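Local coordinates for outer membrane protein OMP121 (Bacteroides thetaiotaomicron, PDB 5FQ8) that probably imports nutrients across the outer membrane as a TonB-dependent receptor, and binds calcium and magnesium ions, at residues Ser63-Ile68 with Asp822-Gly827; Ser448-Arg453 with Tyr489-Val494; Leu704-Thr709 with Leu720-Thr725. One frame throughout, in Å; residues are numbered along the deposited sequence.

Overall arrangement
From the N terminus, the chain first lays down the plug, whose loop 63-68 waits some 750 residues for its partner, barrel strand 815-825. Interaction 1 therefore closes the longest loop and ties plug to barrel wall. Interactions 2 and 3 both fall within that loop, one after the other without crossing: each joins neighbouring strands of a hairpin in the wall, 446-469 with 472-495 and then 697-712 with 716-731. Interaction 2 sits on the far side of the chain's centre from interaction 3, their centres about 48 Å apart. Interactions 1 and 3 touch, with N723 of the wall packed against G66 and its neighbours in the plug loop.

Interaction 1: Ser63-Ile68 with Asp822-Gly827; sequences SLAGKI and DIRQGG
D822 turns its carboxylate toward the bend at A65 and G66, and this acid, held by an arginine on its own strand, is what the loop rests against. D822 projects toward the loop, and its OD2 ends 3.3 Å from G66 CA. OD2 also lies 3.3 Å from A65 O, but both are acceptors. No hydrogen bond joins the two segments; they meet by packing of the turn on the ion pair.

R824, two residues along the strand, rises on the same side as D822. Its CG stands beside the backbone N (chi1 -40°), and from there the chain runs extended to NE, laying the guanidinium alongside the carboxylate. The grip is side-on: R824 NE donates to D822 OD1 at 3.2 Å almost straight, in the guanidinium plane, though it meets the oxygen from above the carboxylate plane. R824 NH2 reaches D822 OD2 at 3.0 Å on the syn side. The A65 methyl lies at the guanidinium edge, with CB 4.1 Å from R824 NH2; a small residue suits this place. The arginine also donates to S74 OG and I73 O of the plug, while R908 of the next barrel strand forms a second salt bridge to D822, so the buried acid probably stays charged.

The loop is a type II turn from L64 to K67, closed by K67 N to L64 O. G66 occupies the third position with positive phi (74°), and a beta carbon there would run into the D822 carboxylate, two reasons for glycine. K67 points away and folds back, NZ donating to S63 O at 3.0 Å.

This is a plug-to-barrel contact of the TonB-dependent receptor fold, in which an N-terminal plug fills the barrel; here the seat is the D822-R824 pair.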
ATOM      1  N   SER B  63       6.436 -26.938  27.673  1.00 32.20           N
ATOM      2  CA  SER B  63       6.629 -28.186  28.387  1.00 34.68           C
ATOM      3  C   SER B  63       6.150 -28.083  29.826  1.00 37.59           C
ATOM      4  O   SER B  63       5.696 -29.078  30.397  1.00 48.76           O
ATOM      5  CB  SER B  63       8.103 -28.583  28.338  1.00 35.07           C
ATOM      6  OG  SER B  63       8.912 -27.574  28.907  1.00 31.00           O
ATOM      7  N   LEU B  64       6.234 -26.901  30.425  1.00 26.96           N
ATOM      8  CA  LEU B  64       5.823 -26.691  31.803  1.00 27.24           C
ATOM      9  C   LEU B  64       4.320 -26.494  31.952  1.00 27.05           C
ATOM     10  O   LEU B  64       3.878 -26.020  33.000  1.00 27.22           O
ATOM     11  CB  LEU B  64       6.563 -25.491  32.387  1.00 27.32           C
ATOM     12  CG  LEU B  64       8.063 -25.603  32.223  1.00 27.54           C
ATOM     13  CD1 LEU B  64       8.743 -24.318  32.572  1.00 27.56           C
ATOM     14  CD2 LEU B  64       8.536 -26.705  33.127  1.00 33.86           C
ATOM     15  N   ALA B  65       3.525 -26.845  30.952  1.00 26.73           N
ATOM     16  CA  ALA B  65       2.083 -26.699  31.073  1.00 27.38           C
ATOM     17  C   ALA B  65       1.545 -27.622  32.164  1.00 33.83           C
ATOM     18  O   ALA B  65       1.661 -28.847  32.078  1.00 27.23           O
ATOM     19  CB  ALA B  65       1.413 -26.982  29.730  1.00 26.35           C
ATOM     20  N   GLY B  66       0.970 -27.025  33.203  1.00 37.54           N
ATOM     21  CA  GLY B  66       0.394 -27.804  34.280  1.00 48.12           C
ATOM     22  C   GLY B  66       1.388 -28.449  35.217  1.00 39.71           C
ATOM     23  O   GLY B  66       1.056 -29.441  35.867  1.00 48.57           O
ATOM     24  N   LYS B  67       2.600 -27.922  35.306  1.00 31.69           N
ATOM     25  CA  LYS B  67       3.630 -28.511  36.153  1.00 30.74           C
ATOM     26  C   LYS B  67       4.019 -27.631  37.324  1.00 35.08           C
ATOM     27  O   LYS B  67       4.874 -28.030  38.112  1.00 47.15           O
ATOM     28  CB  LYS B  67       4.883 -28.829  35.331  1.00 28.60           C
ATOM     29  CG  LYS B  67       4.690 -29.865  34.242  1.00 28.43           C
ATOM     30  CD  LYS B  67       6.017 -30.304  33.670  1.00 28.53           C
ATOM     31  CE  LYS B  67       5.921 -31.625  32.909  1.00 30.71           C
ATOM     32  NZ  LYS B  67       4.929 -31.573  31.792  1.00 31.23           N
ATOM     33  N   ILE B  68       3.433 -26.447  37.457  1.00 32.36           N
ATOM     34  CA  ILE B  68       3.841 -25.476  38.466  1.00 29.01           C
ATOM     35  C   ILE B  68       2.607 -24.756  38.972  1.00 28.97           C
ATOM     36  O   ILE B  68       1.797 -24.265  38.182  1.00 29.77           O
ATOM     37  CB  ILE B  68       4.851 -24.458  37.911  1.00 28.77           C
ATOM     38  CG1 ILE B  68       6.094 -25.162  37.398  1.00 28.85           C
ATOM     39  CG2 ILE B  68       5.238 -23.475  38.980  1.00 31.21           C
ATOM     40  CD1 ILE B  68       7.075 -24.236  36.822  1.00 28.66           C
ATOM     41  N   ASP B 822      -2.329 -32.943  33.036  1.00 28.17           N
ATOM     42  CA  ASP B 822      -2.808 -31.590  33.258  1.00 27.89           C
ATOM     43  C   ASP B 822      -4.291 -31.681  33.536  1.00 27.96           C
ATOM     44  O   ASP B 822      -5.015 -32.358  32.805  1.00 27.89           O
ATOM     45  CB  ASP B 822      -2.544 -30.698  32.049  1.00 27.34           C
ATOM     46  CG  ASP B 822      -2.324 -29.261  32.427  1.00 27.15           C
ATOM     47  OD1 ASP B 822      -2.904 -28.812  33.433  1.00 27.35           O
ATOM     48  OD2 ASP B 822      -1.561 -28.581  31.715  1.00 28.46           O
ATOM     49  N   ILE B 823      -4.737 -31.039  34.605  1.00 28.16           N
ATOM     50  CA  ILE B 823      -6.139 -31.104  34.982  1.00 28.30           C
ATOM     51  C   ILE B 823      -6.626 -29.709  35.313  1.00 28.12           C
ATOM     52  O   ILE B 823      -6.208 -29.123  36.315  1.00 28.35           O
ATOM     53  CB  ILE B 823      -6.388 -32.048  36.158  1.00 28.92           C
ATOM     54  CG1 ILE B 823      -6.047 -33.471  35.755  1.00 29.12           C
ATOM     55  CG2 ILE B 823      -7.830 -31.981  36.566  1.00 29.09           C
ATOM     56  CD1 ILE B 823      -4.685 -33.868  36.152  1.00 29.36           C
ATOM     57  N   ARG B 824      -7.512 -29.183  34.480  1.00 27.76           N
ATOM     58  CA  ARG B 824      -8.067 -27.850  34.648  1.00 27.58           C
ATOM     59  C   ARG B 824      -9.567 -27.982  34.540  1.00 27.64           C
ATOM     60  O   ARG B 824     -10.065 -28.558  33.569  1.00 27.46           O
ATOM     61  CB  ARG B 824      -7.544 -26.877  33.589  1.00 27.05           C
ATOM     62  CG  ARG B 824      -6.075 -27.047  33.269  1.00 26.94           C
ATOM     63  CD  ARG B 824      -5.567 -25.994  32.341  1.00 26.48           C
ATOM     64  NE  ARG B 824      -4.149 -26.191  32.147  1.00 26.46           N
ATOM     65  CZ  ARG B 824      -3.362 -25.371  31.478  1.00 30.70           C
ATOM     66  NH1 ARG B 824      -3.857 -24.276  30.932  1.00 27.33           N
ATOM     67  NH2 ARG B 824      -2.078 -25.653  31.365  1.00 34.92           N
ATOM     68  N   GLN B 825     -10.277 -27.456  35.530  1.00 27.93           N
ATOM     69  CA  GLN B 825     -11.701 -27.689  35.664  1.00 28.13           C
ATOM     70  C   GLN B 825     -12.411 -26.374  35.897  1.00 28.06           C
ATOM     71  O   GLN B 825     -12.038 -25.615  36.796  1.00 28.24           O
ATOM     72  CB  GLN B 825     -11.997 -28.649  36.819  1.00 35.79           C
ATOM     73  CG  GLN B 825     -11.546 -30.064  36.569  1.00 35.46           C
ATOM     74  CD  GLN B 825     -12.469 -30.818  35.635  1.00 36.26           C
ATOM     75  OE1 GLN B 825     -13.651 -30.493  35.530  1.00 37.49           O
ATOM     76  NE2 GLN B 825     -11.935 -31.832  34.949  1.00 28.74           N
ATOM     77  N   GLY B 826     -13.434 -26.121  35.104  1.00 27.85           N
ATOM     78  CA  GLY B 826     -14.287 -24.982  35.340  1.00 27.86           C
ATOM     79  C   GLY B 826     -14.089 -23.880  34.312  1.00 27.33           C
ATOM     80  O   GLY B 826     -13.028 -23.733  33.701  1.00 30.49           O
ATOM     81  N   GLY B 827     -15.139 -23.097  34.133  1.00 27.31           N
ATOM     82  CA  GLY B 827     -15.118 -21.999  33.200  1.00 26.88           C
ATOM     83  C   GLY B 827     -15.730 -22.363  31.867  1.00 26.58           C
ATOM     84  O   GLY B 827     -16.206 -23.475  31.634  1.00 26.71           O
TER

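Interaction 2: Ser448-Arg453 with Tyr489-Val494; sequences SEQITR and YQYSEV
Q450 points NE2 at one face of the Y489 ring, the amide tilted 53° to it, with Q450 NE2 3.2 Å from Y489 CG and offset toward the rim. With CG anti to the backbone N (chi1 -176°) and the chain extended, the glutamine reaches across to the neighbouring strand. Y491, on the same side of the sheet, receives Q450 CB at its ring edge, and its hydroxyl end lies beside S448 CB; a serine is small enough to sit there.

That hydroxyl donates to E493 OE1 at 2.9 Å, meeting the oxygen from above the carboxylate plane. The other carboxylate oxygen, OE2, accepts from Q446 and N495, so both oxygens are satisfied. A phenylalanine in place of Y491 would probably leave E493 OE1 without its hydroxyl donor, the carboxylate then held through OE2.

Between the strands E449 N donates to S492 O at 3.0 Å and S492 N returns to E449 O at 3.1 Å; I451 and Q490 repeat the exchange. S448, Q450 and T452 bond by backbone to K415, S413 and G411 of strand 398-417. On the opposite sheet face, I451 packs on I451 of the second subunit. R453 forms a salt bridge with E380 of that subunit.

This is an antiparallel beta hairpin of the barrel meander, with one face lining a subunit interface.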
ATOM      1  N   SER B 448      -0.762  -7.542   0.920  1.00 26.64           N
ATOM      2  CA  SER B 448      -0.195  -6.567   1.829  1.00 23.17           C
ATOM      3  C   SER B 448       1.163  -7.048   2.316  1.00 23.02           C
ATOM      4  O   SER B 448       1.511  -8.221   2.211  1.00 23.02           O
ATOM      5  CB  SER B 448      -1.126  -6.298   3.002  1.00 22.79           C
ATOM      6  OG  SER B 448      -1.260  -7.453   3.794  1.00 22.64           O
ATOM      7  N   GLU B 449       1.944  -6.100   2.804  1.00 23.10           N
ATOM      8  CA  GLU B 449       3.251  -6.361   3.370  1.00 23.17           C
ATOM      9  C   GLU B 449       3.450  -5.378   4.502  1.00 23.15           C
ATOM     10  O   GLU B 449       3.043  -4.225   4.399  1.00 23.20           O
ATOM     11  CB  GLU B 449       4.360  -6.216   2.326  1.00 23.45           C
ATOM     12  CG  GLU B 449       5.749  -6.262   2.909  1.00 23.58           C
ATOM     13  CD  GLU B 449       6.817  -6.122   1.874  1.00 23.89           C
ATOM     14  OE1 GLU B 449       6.789  -6.884   0.900  1.00 23.98           O
ATOM     15  OE2 GLU B 449       7.672  -5.238   2.019  1.00 24.08           O
ATOM     16  N   GLN B 450       4.037  -5.843   5.589  1.00 23.10           N
ATOM     17  CA  GLN B 450       4.312  -4.985   6.729  1.00 23.13           C
ATOM     18  C   GLN B 450       5.691  -5.316   7.263  1.00 23.27           C
ATOM     19  O   GLN B 450       6.085  -6.477   7.276  1.00 23.26           O
ATOM     20  CB  GLN B 450       3.254  -5.163   7.811  1.00 22.92           C
ATOM     21  CG  GLN B 450       3.437  -4.243   8.972  1.00 22.98           C
ATOM     22  CD  GLN B 450       2.557  -4.607  10.130  1.00 22.83           C
ATOM     23  OE1 GLN B 450       1.553  -5.285   9.961  1.00 26.78           O
ATOM     24  NE2 GLN B 450       2.930  -4.168  11.322  1.00 22.92           N
ATOM     25  N   ILE B 451       6.428  -4.302   7.674  1.00 23.45           N
ATOM     26  CA  ILE B 451       7.750  -4.489   8.241  1.00 28.75           C
ATOM     27  C   ILE B 451       7.716  -3.850   9.608  1.00 29.64           C
ATOM     28  O   ILE B 451       7.524  -2.639   9.722  1.00 31.39           O
ATOM     29  CB  ILE B 451       8.857  -3.887   7.365  1.00 26.49           C
ATOM     30  CG1 ILE B 451       9.088  -4.740   6.137  1.00 23.98           C
ATOM     31  CG2 ILE B 451      10.146  -3.784   8.122  1.00 24.17           C
ATOM     32  CD1 ILE B 451      10.272  -4.341   5.418  1.00 24.31           C
ATOM     33  N   THR B 452       7.866  -4.653  10.646  1.00 23.59           N
ATOM     34  CA  THR B 452       7.865  -4.129  11.995  1.00 23.65           C
ATOM     35  C   THR B 452       9.293  -4.016  12.477  1.00 23.93           C
ATOM     36  O   THR B 452      10.151  -4.796  12.076  1.00 24.03           O
ATOM     37  CB  THR B 452       7.056  -5.008  12.947  1.00 23.46           C
ATOM     38  OG1 THR B 452       5.917  -5.545  12.275  1.00 27.82           O
ATOM     39  CG2 THR B 452       6.589  -4.185  14.110  1.00 23.50           C
ATOM     40  N   ARG B 453       9.549  -3.020  13.306  1.00 24.11           N
ATOM     41  CA  ARG B 453      10.857  -2.818  13.901  1.00 24.42           C
ATOM     42  C   ARG B 453      10.641  -2.553  15.375  1.00 24.48           C
ATOM     43  O   ARG B 453      10.005  -1.560  15.735  1.00 42.90           O
ATOM     44  CB  ARG B 453      11.600  -1.658  13.250  1.00 24.69           C
ATOM     45  CG  ARG B 453      12.096  -1.912  11.856  1.00 24.74           C
ATOM     46  CD  ARG B 453      12.897  -0.722  11.379  1.00 25.08           C
ATOM     47  NE  ARG B 453      14.058  -0.418  12.209  1.00 25.42           N
ATOM     48  CZ  ARG B 453      14.503   0.815  12.417  1.00 25.71           C
ATOM     49  NH1 ARG B 453      13.854   1.835  11.884  1.00 25.70           N
ATOM     50  NH2 ARG B 453      15.565   1.032  13.166  1.00 26.05           N
ATOM     51  N   TYR B 489       6.306   0.378  12.541  1.00 23.94           N
ATOM     52  CA  TYR B 489       6.120  -0.484  11.388  1.00 29.26           C
ATOM     53  C   TYR B 489       5.725   0.360  10.196  1.00 23.82           C
ATOM     54  O   TYR B 489       5.473   1.554  10.315  1.00 23.97           O
ATOM     55  CB  TYR B 489       5.087  -1.595  11.636  1.00 27.59           C
ATOM     56  CG  TYR B 489       3.659  -1.140  11.822  1.00 25.61           C
ATOM     57  CD1 TYR B 489       2.878  -0.772  10.744  1.00 25.58           C
ATOM     58  CD2 TYR B 489       3.087  -1.115  13.073  1.00 23.32           C
ATOM     59  CE1 TYR B 489       1.593  -0.368  10.912  1.00 23.21           C
ATOM     60  CE2 TYR B 489       1.796  -0.713  13.247  1.00 23.25           C
ATOM     61  CZ  TYR B 489       1.054  -0.341  12.162  1.00 23.19           C
ATOM     62  OH  TYR B 489      -0.242   0.059  12.334  1.00 23.15           O
ATOM     63  N   GLN B 490       5.685  -0.289   9.041  1.00 23.74           N
ATOM     64  CA  GLN B 490       5.280   0.334   7.792  1.00 23.80           C
ATOM     65  C   GLN B 490       4.416  -0.652   7.034  1.00 23.58           C
ATOM     66  O   GLN B 490       4.883  -1.722   6.657  1.00 23.53           O
ATOM     67  CB  GLN B 490       6.486   0.745   6.952  1.00 24.08           C
ATOM     68  CG  GLN B 490       6.097   1.534   5.733  1.00 24.21           C
ATOM     69  CD  GLN B 490       7.187   1.608   4.735  1.00 24.48           C
ATOM     70  OE1 GLN B 490       8.160   0.896   4.830  1.00 26.56           O
ATOM     71  NE2 GLN B 490       7.044   2.483   3.768  1.00 24.68           N
ATOM     72  N   TYR B 491       3.173  -0.287   6.790  1.00 33.64           N
ATOM     73  CA  TYR B 491       2.228  -1.176   6.148  1.00 28.56           C
ATOM     74  C   TYR B 491       1.876  -0.663   4.762  1.00 23.42           C
ATOM     75  O   TYR B 491       1.879   0.538   4.515  1.00 23.61           O
ATOM     76  CB  TYR B 491       0.972  -1.298   6.997  1.00 31.09           C
ATOM     77  CG  TYR B 491      -0.089  -2.173   6.402  1.00 32.12           C
ATOM     78  CD1 TYR B 491       0.006  -3.551   6.464  1.00 26.99           C
ATOM     79  CD2 TYR B 491      -1.195  -1.621   5.789  1.00 28.13           C
ATOM     80  CE1 TYR B 491      -0.960  -4.350   5.930  1.00 25.38           C
ATOM     81  CE2 TYR B 491      -2.168  -2.417   5.254  1.00 25.14           C
ATOM     82  CZ  TYR B 491      -2.045  -3.782   5.333  1.00 23.88           C
ATOM     83  OH  TYR B 491      -3.009  -4.590   4.801  1.00 27.10           O
ATOM     84  N   SER B 492       1.576  -1.578   3.854  1.00 25.20           N
ATOM     85  CA  SER B 492       1.147  -1.152   2.536  1.00 23.50           C
ATOM     86  C   SER B 492       0.371  -2.283   1.869  1.00 31.14           C
ATOM     87  O   SER B 492       0.794  -3.436   1.910  1.00 26.01           O
ATOM     88  CB  SER B 492       2.349  -0.693   1.704  1.00 23.78           C
ATOM     89  OG  SER B 492       2.828  -1.714   0.873  1.00 25.34           O
ATOM     90  N   GLU B 493      -0.765  -1.935   1.258  1.00 23.40           N
ATOM     91  CA  GLU B 493      -1.766  -2.880   0.785  1.00 23.30           C
ATOM     92  C   GLU B 493      -2.248  -2.458  -0.583  1.00 23.52           C
ATOM     93  O   GLU B 493      -2.403  -1.268  -0.829  1.00 32.47           O
ATOM     94  CB  GLU B 493      -2.949  -2.911   1.760  1.00 23.11           C
ATOM     95  CG  GLU B 493      -4.085  -3.828   1.425  1.00 23.02           C
ATOM     96  CD  GLU B 493      -5.274  -3.586   2.319  1.00 22.91           C
ATOM     97  OE1 GLU B 493      -5.088  -3.064   3.429  1.00 22.85           O
ATOM     98  OE2 GLU B 493      -6.406  -3.899   1.912  1.00 22.93           O
ATOM     99  N   VAL B 494      -2.495  -3.414  -1.466  1.00 23.55           N
ATOM    100  CA  VAL B 494      -3.152  -3.142  -2.739  1.00 23.77           C
ATOM    101  C   VAL B 494      -4.276  -4.132  -2.916  1.00 26.00           C
ATOM    102  O   VAL B 494      -4.164  -5.293  -2.518  1.00 28.23           O
ATOM    103  CB  VAL B 494      -2.201  -3.226  -3.954  1.00 24.05           C
ATOM    104  CG1 VAL B 494      -1.252  -2.074  -3.960  1.00 24.23           C
ATOM    105  CG2 VAL B 494      -1.474  -4.528  -3.944  1.00 24.66           C
TER

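Interaction 3: Leu704-Thr709 with Leu720-Thr725; sequences LLISGT and LTWNFT
The beta hairpin of strands 697-712 and 716-731, part of the antiparallel meander that builds the TonB-dependent receptor barrel, is joined here. L704 pairs with F724, I706 with W722 and G708 with L720, each by two backbone hydrogen bonds, giving six in register. In the central pair I706 N donates to W722 O and W722 N to I706 O, both at 2.7 Å. L705 with N723 and S707 with T721 are the non-hydrogen-bonded pairs between them.

One face carries L704, I706, L720, W722 and F724, a belt of large apolar groups on the surface, consistent with a wall turned to lipid. W722 holds its CG anti to the backbone N (chi1 -178°), which swings the six-membered ring toward L704 and I706. L704 reaches it diagonally, its CD2 meeting the indole at the edge, 3.4 Å from W722 CZ3. I706 runs beside the same ring, pointing the same way, and its CD1 lies 3.8 Å from W722 CE3. Branched aliphatic chains suit these places because their methyls fill in around the indole. W722 also packs on M804 and V806 of strand 802-812.

The other face carries L705 and the smaller, more polar S707, T721 and N723, the last packed against the plug loop at G66-I68. Further along, T725 OG1 accepts the backbone N-H of G70 in the plug. S707 CB sits 3.5 Å from T721 OG1, and L705 CD1 lies 3.9 Å from T721 CG2 and 4.0 Å from N723 CB.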
ATOM      1  N   LEU B 704      -0.330 -25.026  46.041  1.00 31.92           N
ATOM      2  CA  LEU B 704       0.052 -26.175  46.840  1.00 32.51           C
ATOM      3  C   LEU B 704       0.843 -27.148  45.982  1.00 32.29           C
ATOM      4  O   LEU B 704       0.419 -27.489  44.876  1.00 31.78           O
ATOM      5  CB  LEU B 704      -1.196 -26.833  47.419  1.00 32.84           C
ATOM      6  CG  LEU B 704      -1.179 -28.273  47.883  1.00 33.33           C
ATOM      7  CD1 LEU B 704      -0.174 -28.426  48.985  1.00 33.98           C
ATOM      8  CD2 LEU B 704      -2.562 -28.597  48.368  1.00 33.59           C
ATOM      9  N   LEU B 705       1.985 -27.584  46.492  1.00 32.70           N
ATOM     10  CA  LEU B 705       2.831 -28.565  45.829  1.00 32.62           C
ATOM     11  C   LEU B 705       3.179 -29.681  46.808  1.00 33.35           C
ATOM     12  O   LEU B 705       3.494 -29.417  47.968  1.00 33.92           O
ATOM     13  CB  LEU B 705       4.095 -27.896  45.290  1.00 32.37           C
ATOM     14  CG  LEU B 705       5.274 -28.698  44.754  1.00 32.41           C
ATOM     15  CD1 LEU B 705       4.863 -29.466  43.543  1.00 31.95           C
ATOM     16  CD2 LEU B 705       6.402 -27.770  44.425  1.00 32.24           C
ATOM     17  N   ILE B 706       3.094 -30.930  46.354  1.00 33.38           N
ATOM     18  CA  ILE B 706       3.446 -32.087  47.177  1.00 40.15           C
ATOM     19  C   ILE B 706       4.230 -33.076  46.333  1.00 46.90           C
ATOM     20  O   ILE B 706       3.776 -33.473  45.257  1.00 58.34           O
ATOM     21  CB  ILE B 706       2.209 -32.789  47.763  1.00 34.42           C
ATOM     22  CG1 ILE B 706       1.522 -31.897  48.773  1.00 34.68           C
ATOM     23  CG2 ILE B 706       2.609 -34.062  48.437  1.00 35.11           C
ATOM     24  CD1 ILE B 706       0.151 -32.349  49.069  1.00 34.85           C
ATOM     25  N   SER B 707       5.394 -33.488  46.821  1.00 34.46           N
ATOM     26  CA  SER B 707       6.200 -34.471  46.118  1.00 34.48           C
ATOM     27  C   SER B 707       6.861 -35.387  47.128  1.00 53.36           C
ATOM     28  O   SER B 707       7.068 -35.024  48.286  1.00 41.42           O
ATOM     29  CB  SER B 707       7.264 -33.816  45.241  1.00 56.65           C
ATOM     30  OG  SER B 707       8.055 -32.933  46.008  1.00 46.29           O
ATOM     31  N   GLY B 708       7.190 -36.585  46.665  1.00 41.69           N
ATOM     32  CA  GLY B 708       7.878 -37.561  47.489  1.00 37.09           C
ATOM     33  C   GLY B 708       8.440 -38.659  46.620  1.00 36.28           C
ATOM     34  O   GLY B 708       8.152 -38.747  45.425  1.00 35.69           O
ATOM     35  N   THR B 709       9.259 -39.500  47.239  1.00 46.61           N
ATOM     36  CA  THR B 709       9.912 -40.610  46.551  1.00 37.16           C
ATOM     37  C   THR B 709       9.585 -41.880  47.316  1.00 37.90           C
ATOM     38  O   THR B 709      10.380 -42.339  48.138  1.00 39.10           O
ATOM     39  CB  THR B 709      11.419 -40.386  46.440  1.00 37.33           C
ATOM     40  OG1 THR B 709      11.671 -39.046  46.009  1.00 36.74           O
ATOM     41  CG2 THR B 709      11.994 -41.319  45.424  1.00 37.30           C
ATOM     42  N   LEU B 720       6.543 -39.207  42.903  1.00 36.70           N
ATOM     43  CA  LEU B 720       5.216 -38.703  42.613  1.00 33.96           C
ATOM     44  C   LEU B 720       5.192 -37.219  42.912  1.00 33.63           C
ATOM     45  O   LEU B 720       5.778 -36.757  43.894  1.00 34.01           O
ATOM     46  CB  LEU B 720       4.161 -39.412  43.432  1.00 34.41           C
ATOM     47  CG  LEU B 720       3.850 -40.832  43.008  1.00 34.66           C
ATOM     48  CD1 LEU B 720       3.169 -41.526  44.141  1.00 35.33           C
ATOM     49  CD2 LEU B 720       2.959 -40.800  41.804  1.00 34.04           C
ATOM     50  N   THR B 721       4.519 -36.473  42.065  1.00 36.15           N
ATOM     51  CA  THR B 721       4.362 -35.059  42.316  1.00 33.21           C
ATOM     52  C   THR B 721       2.922 -34.670  42.050  1.00 36.86           C
ATOM     53  O   THR B 721       2.303 -35.158  41.103  1.00 36.80           O
ATOM     54  CB  THR B 721       5.337 -34.255  41.467  1.00 32.21           C
ATOM     55  OG1 THR B 721       6.666 -34.530  41.919  1.00 32.66           O
ATOM     56  CG2 THR B 721       5.060 -32.784  41.593  1.00 31.86           C
ATOM     57  N   TRP B 722       2.387 -33.823  42.924  1.00 32.38           N
ATOM     58  CA  TRP B 722       1.023 -33.332  42.820  1.00 32.10           C
ATOM     59  C   TRP B 722       1.044 -31.855  43.159  1.00 31.90           C
ATOM     60  O   TRP B 722       1.556 -31.475  44.213  1.00 32.33           O
ATOM     61  CB  TRP B 722       0.106 -34.099  43.764  1.00 32.65           C
ATOM     62  CG  TRP B 722      -1.320 -33.720  43.722  1.00 32.45           C
ATOM     63  CD1 TRP B 722      -2.246 -34.150  42.840  1.00 35.50           C
ATOM     64  CD2 TRP B 722      -2.004 -32.867  44.641  1.00 32.64           C
ATOM     65  NE1 TRP B 722      -3.468 -33.610  43.131  1.00 37.77           N
ATOM     66  CE2 TRP B 722      -3.345 -32.815  44.240  1.00 37.41           C
ATOM     67  CE3 TRP B 722      -1.611 -32.136  45.759  1.00 33.02           C
ATOM     68  CZ2 TRP B 722      -4.298 -32.057  44.918  1.00 36.31           C
ATOM     69  CZ3 TRP B 722      -2.553 -31.387  46.430  1.00 33.66           C
ATOM     70  CH2 TRP B 722      -3.881 -31.354  46.010  1.00 36.56           C
ATOM     71  N   ASN B 723       0.516 -31.026  42.266  1.00 31.28           N
ATOM     72  CA  ASN B 723       0.459 -29.589  42.496  1.00 31.08           C
ATOM     73  C   ASN B 723      -0.967 -29.089  42.308  1.00 30.81           C
ATOM     74  O   ASN B 723      -1.691 -29.578  41.439  1.00 30.50           O
ATOM     75  CB  ASN B 723       1.437 -28.858  41.568  1.00 36.02           C
ATOM     76  CG  ASN B 723       1.150 -29.102  40.108  1.00 36.62           C
ATOM     77  OD1 ASN B 723       0.528 -28.280  39.460  1.00 44.57           O
ATOM     78  ND2 ASN B 723       1.605 -30.229  39.582  1.00 36.62           N
ATOM     79  N   PHE B 724      -1.376 -28.121  43.125  1.00 33.38           N
ATOM     80  CA  PHE B 724      -2.770 -27.685  43.147  1.00 51.84           C
ATOM     81  C   PHE B 724      -2.862 -26.169  43.230  1.00 37.38           C
ATOM     82  O   PHE B 724      -2.247 -25.552  44.101  1.00 34.42           O
ATOM     83  CB  PHE B 724      -3.508 -28.331  44.326  1.00 63.07           C
ATOM     84  CG  PHE B 724      -4.939 -27.905  44.474  1.00 37.80           C
ATOM     85  CD1 PHE B 724      -5.941 -28.578  43.814  1.00 31.32           C
ATOM     86  CD2 PHE B 724      -5.277 -26.861  45.311  1.00 33.60           C
ATOM     87  CE1 PHE B 724      -7.246 -28.193  43.955  1.00 31.35           C
ATOM     88  CE2 PHE B 724      -6.575 -26.476  45.461  1.00 31.87           C
ATOM     89  CZ  PHE B 724      -7.565 -27.142  44.783  1.00 32.25           C
ATOM     90  N   THR B 725      -3.644 -25.583  42.326  1.00 30.14           N
ATOM     91  CA  THR B 725      -3.879 -24.145  42.270  1.00 29.92           C
ATOM     92  C   THR B 725      -5.374 -23.873  42.276  1.00 29.89           C
ATOM     93  O   THR B 725      -6.119 -24.469  41.496  1.00 29.63           O
ATOM     94  CB  THR B 725      -3.269 -23.512  41.006  1.00 29.30           C
ATOM     95  OG1 THR B 725      -1.865 -23.778  40.924  1.00 29.33           O
ATOM     96  CG2 THR B 725      -3.481 -22.020  41.012  1.00 29.13           C
TER